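PDB 7L7W: probable disease resistance protein At5g66900 from Arabidopsis thaliana, which serves as a helper immune receptor of the disease resistance NB-LRR family, forming calcium-permeable nonselective cation channels, and is represented here by its RPW8-like N-terminal domain. Local coordinates for residues 78-88 and 100-111. The protein carries 2 engineered substitutions. Residues are numbered along the deposited sequence; the frame is centred on the assembly and turned at random.
Sequences TIERADVAVRK and YTRKIERINKDM. With NI (nickel (II) ion), chain B.
Ala82 and Ile107 mark the close approach of two antiparallel neighbours in the four-helix bundle, helices 70-88 and 97-114; the axes of segments 78-88 and 100-111 approach to 9.9 Å, with 153° between their N-to-C directions. Ile107 enters as a knob into the hole formed by Thr78, Arg81, Ala82 and Ala85. With CG1 beside the backbone N (chi1 -62°) and the chain then extended, its CD1 reaches the Arg81 carbonyl O at 3.6 Å, while CG2 leans on Ala82 CB. The small Ala85 admits Ile104, CD1 to CB 3.6 Å, and Met111 stretches across so that its CE rests 3.7 Å from Ala82 CB. Toward the end of helix 70-88, Tyr100 donates its hydroxyl OH to Ala85 O (2.9 Å), meeting that carbonyl from well above its plane; Ile104 CG1 sits over one ring face, displaced toward the ring's edge, and Phe37, Leu40 and Phe89 pack round the ring. At the partly exposed margin of the interface, Arg81 grips Asp110 end-on, NH1 and NH2 lying 3.1 and 3.0 Å from the single oxygen OD2, which stays in the guanidinium plane although the two groups are turned 68° apart. Arg106 NH1 forms a second salt bridge to OD2 from within its own helix. On the far side of helix 70-88, Glu80 and Asp83 bind nickel. The shared carboxylate probably offsets the closeness of the two arginines, bordering an apolar seam with a charged network.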
# COMPACT_ATOMS: atom_id res chain seq x y z
N THR A 78 -4.70 25.38 -11.83
CA THR A 78 -3.81 24.64 -10.94
C THR A 78 -4.49 24.38 -9.60
O THR A 78 -4.42 23.26 -9.07
CB THR A 78 -2.49 25.38 -10.77
OG1 THR A 78 -2.76 26.77 -10.60
CG2 THR A 78 -1.68 25.29 -12.04
N ILE A 79 -5.18 25.39 -9.06
CA ILE A 79 -5.93 25.17 -7.82
C ILE A 79 -7.02 24.13 -8.04
O ILE A 79 -7.33 23.33 -7.15
CB ILE A 79 -6.49 26.50 -7.30
CG1 ILE A 79 -5.35 27.44 -6.92
CG2 ILE A 79 -7.37 26.28 -6.10
CD1 ILE A 79 -5.80 28.90 -6.65
N GLU A 80 -7.59 24.07 -9.26
CA GLU A 80 -8.63 23.08 -9.52
C GLU A 80 -8.05 21.68 -9.70
O GLU A 80 -8.71 20.69 -9.34
CB GLU A 80 -9.46 23.47 -10.73
CG GLU A 80 -10.67 24.29 -10.34
CD GLU A 80 -11.63 23.53 -9.42
OE1 GLU A 80 -11.42 23.58 -8.18
OE2 GLU A 80 -12.59 22.91 -9.94
N ARG A 81 -6.82 21.56 -10.21
CA ARG A 81 -6.18 20.24 -10.20
C ARG A 81 -5.92 19.78 -8.76
O ARG A 81 -6.15 18.61 -8.43
CB ARG A 81 -4.89 20.28 -11.00
CG ARG A 81 -5.15 20.39 -12.51
CD ARG A 81 -4.00 21.05 -13.23
NE ARG A 81 -2.74 20.40 -12.88
CZ ARG A 81 -1.55 21.00 -12.95
NH1 ARG A 81 -1.45 22.27 -13.34
NH2 ARG A 81 -0.45 20.31 -12.61
N ALA A 82 -5.46 20.69 -7.89
CA ALA A 82 -5.32 20.29 -6.49
C ALA A 82 -6.66 19.85 -5.91
O ALA A 82 -6.73 18.85 -5.20
CB ALA A 82 -4.72 21.43 -5.65
N ASP A 83 -7.73 20.58 -6.23
CA ASP A 83 -9.05 20.24 -5.70
C ASP A 83 -9.47 18.84 -6.14
O ASP A 83 -9.86 18.00 -5.31
CB ASP A 83 -10.06 21.30 -6.15
CG ASP A 83 -11.37 21.26 -5.35
OD1 ASP A 83 -11.51 20.41 -4.46
OD2 ASP A 83 -12.26 22.10 -5.62
N VAL A 84 -9.38 18.57 -7.44
CA VAL A 84 -9.80 17.27 -7.97
C VAL A 84 -8.97 16.15 -7.35
O VAL A 84 -9.51 15.10 -6.96
CB VAL A 84 -9.69 17.28 -9.50
CG1 VAL A 84 -9.69 15.88 -10.04
CG2 VAL A 84 -10.84 18.09 -10.09
N ALA A 85 -7.65 16.35 -7.26
CA ALA A 85 -6.77 15.32 -6.72
C ALA A 85 -7.11 15.03 -5.26
O ALA A 85 -7.20 13.86 -4.84
CB ALA A 85 -5.31 15.75 -6.86
N VAL A 86 -7.34 16.09 -4.47
CA VAL A 86 -7.68 15.90 -3.07
C VAL A 86 -8.99 15.16 -2.93
O VAL A 86 -9.15 14.29 -2.07
CB VAL A 86 -7.71 17.26 -2.35
CG1 VAL A 86 -8.58 17.18 -1.12
CG2 VAL A 86 -6.31 17.69 -1.97
N ARG A 87 -9.98 15.49 -3.77
CA ARG A 87 -11.27 14.85 -3.59
C ARG A 87 -11.24 13.40 -4.04
O ARG A 87 -12.06 12.61 -3.57
CB ARG A 87 -12.36 15.63 -4.31
CG ARG A 87 -12.30 17.10 -3.97
CD ARG A 87 -13.65 17.74 -3.87
NE ARG A 87 -14.14 17.79 -2.50
CZ ARG A 87 -14.34 18.91 -1.81
NH1 ARG A 87 -14.79 18.86 -0.57
NH2 ARG A 87 -14.10 20.08 -2.37
N LYS A 88 -10.28 13.02 -4.90
CA LYS A 88 -10.23 11.62 -5.33
C LYS A 88 -9.31 10.77 -4.45
O LYS A 88 -9.33 9.54 -4.56
CB LYS A 88 -9.76 11.51 -6.78
CG LYS A 88 -8.26 11.75 -6.91
CD LYS A 88 -7.62 11.13 -8.17
CE LYS A 88 -8.38 11.43 -9.45
NZ LYS A 88 -7.35 11.72 -10.49
N TYR A 100 0.02 8.58 -8.22
CA TYR A 100 -0.66 9.73 -7.65
C TYR A 100 0.34 10.68 -7.04
O TYR A 100 0.24 11.90 -7.21
CB TYR A 100 -1.68 9.25 -6.63
CG TYR A 100 -2.45 10.31 -5.90
CD1 TYR A 100 -3.61 10.85 -6.43
CD2 TYR A 100 -2.05 10.74 -4.63
CE1 TYR A 100 -4.33 11.82 -5.74
CE2 TYR A 100 -2.76 11.69 -3.93
CZ TYR A 100 -3.90 12.23 -4.49
OH TYR A 100 -4.61 13.18 -3.78
N THR A 101 1.39 10.13 -6.41
CA THR A 101 2.33 11.03 -5.77
C THR A 101 3.00 11.92 -6.80
O THR A 101 3.08 13.14 -6.61
CB THR A 101 3.33 10.25 -4.95
OG1 THR A 101 2.63 9.51 -3.95
CG2 THR A 101 4.28 11.20 -4.25
N ARG A 102 3.38 11.35 -7.95
CA ARG A 102 3.99 12.15 -9.01
C ARG A 102 3.05 13.28 -9.42
O ARG A 102 3.46 14.45 -9.46
CB ARG A 102 4.36 11.28 -10.22
CG ARG A 102 5.49 10.28 -9.97
CD ARG A 102 6.49 10.76 -8.89
NE ARG A 102 7.28 9.68 -8.30
CZ ARG A 102 7.02 9.11 -7.13
NH1 ARG A 102 5.99 9.53 -6.41
NH2 ARG A 102 7.78 8.12 -6.66
N LYS A 103 1.77 12.96 -9.63
CA LYS A 103 0.78 13.98 -9.96
C LYS A 103 0.75 15.07 -8.88
O LYS A 103 0.87 16.26 -9.19
CB LYS A 103 -0.57 13.28 -10.11
CG LYS A 103 -1.76 14.07 -10.58
CD LYS A 103 -2.98 13.13 -10.77
CE LYS A 103 -2.55 11.76 -11.35
NZ LYS A 103 -3.56 11.09 -12.25
N ILE A 104 0.67 14.67 -7.61
CA ILE A 104 0.62 15.65 -6.53
C ILE A 104 1.87 16.52 -6.56
O ILE A 104 1.80 17.75 -6.43
CB ILE A 104 0.45 14.96 -5.17
CG1 ILE A 104 -0.93 14.33 -5.09
CG2 ILE A 104 0.56 15.96 -4.05
CD1 ILE A 104 -2.00 15.26 -5.57
N GLU A 105 3.03 15.89 -6.79
CA GLU A 105 4.27 16.65 -6.82
C GLU A 105 4.24 17.69 -7.93
O GLU A 105 4.62 18.85 -7.72
CB GLU A 105 5.47 15.71 -6.98
CG GLU A 105 5.87 15.04 -5.68
CD GLU A 105 6.89 13.91 -5.88
OE1 GLU A 105 7.09 13.49 -7.05
OE2 GLU A 105 7.48 13.45 -4.87
N ARG A 106 3.70 17.34 -9.10
CA ARG A 106 3.76 18.34 -10.14
C ARG A 106 2.80 19.48 -9.85
O ARG A 106 3.13 20.64 -10.10
CB ARG A 106 3.51 17.75 -11.53
CG ARG A 106 4.38 18.55 -12.44
CD ARG A 106 4.66 18.01 -13.80
NE ARG A 106 5.19 19.11 -14.59
CZ ARG A 106 4.48 20.18 -14.97
NH1 ARG A 106 3.19 20.30 -14.66
NH2 ARG A 106 5.07 21.14 -15.69
N ILE A 107 1.64 19.18 -9.23
CA ILE A 107 0.78 20.28 -8.80
C ILE A 107 1.56 21.20 -7.89
O ILE A 107 1.65 22.42 -8.12
CB ILE A 107 -0.48 19.75 -8.11
CG1 ILE A 107 -1.31 18.91 -9.09
CG2 ILE A 107 -1.29 20.91 -7.52
CD1 ILE A 107 -2.59 18.36 -8.51
N ASN A 108 2.24 20.61 -6.91
CA ASN A 108 3.11 21.34 -5.99
C ASN A 108 4.07 22.23 -6.76
O ASN A 108 4.10 23.46 -6.55
CB ASN A 108 3.86 20.33 -5.12
CG ASN A 108 4.57 20.96 -3.96
OD1 ASN A 108 4.05 20.97 -2.85
ND2 ASN A 108 5.78 21.45 -4.19
N LYS A 109 4.80 21.66 -7.73
CA LYS A 109 5.82 22.47 -8.40
C LYS A 109 5.16 23.65 -9.09
O LYS A 109 5.61 24.80 -8.93
CB LYS A 109 6.64 21.63 -9.39
CG LYS A 109 7.67 22.46 -10.20
CD LYS A 109 8.25 23.64 -9.34
CE LYS A 109 9.15 24.63 -10.07
NZ LYS A 109 9.22 25.89 -9.27
N ASP A 110 4.03 23.41 -9.75
CA ASP A 110 3.37 24.49 -10.49
C ASP A 110 3.00 25.62 -9.54
O ASP A 110 3.34 26.79 -9.79
CB ASP A 110 2.15 23.93 -11.22
CG ASP A 110 2.53 22.98 -12.36
OD1 ASP A 110 3.74 22.78 -12.59
OD2 ASP A 110 1.62 22.41 -13.01
N MET A 111 2.42 25.27 -8.38
CA MET A 111 2.01 26.30 -7.44
C MET A 111 3.20 27.13 -7.03
O MET A 111 3.16 28.37 -7.07
CB MET A 111 1.33 25.67 -6.22
CG MET A 111 -0.13 25.36 -6.44
SD MET A 111 -0.88 24.43 -5.08
CE MET A 111 -2.60 24.45 -5.58
NI NI B . -13.04 22.18 -7.53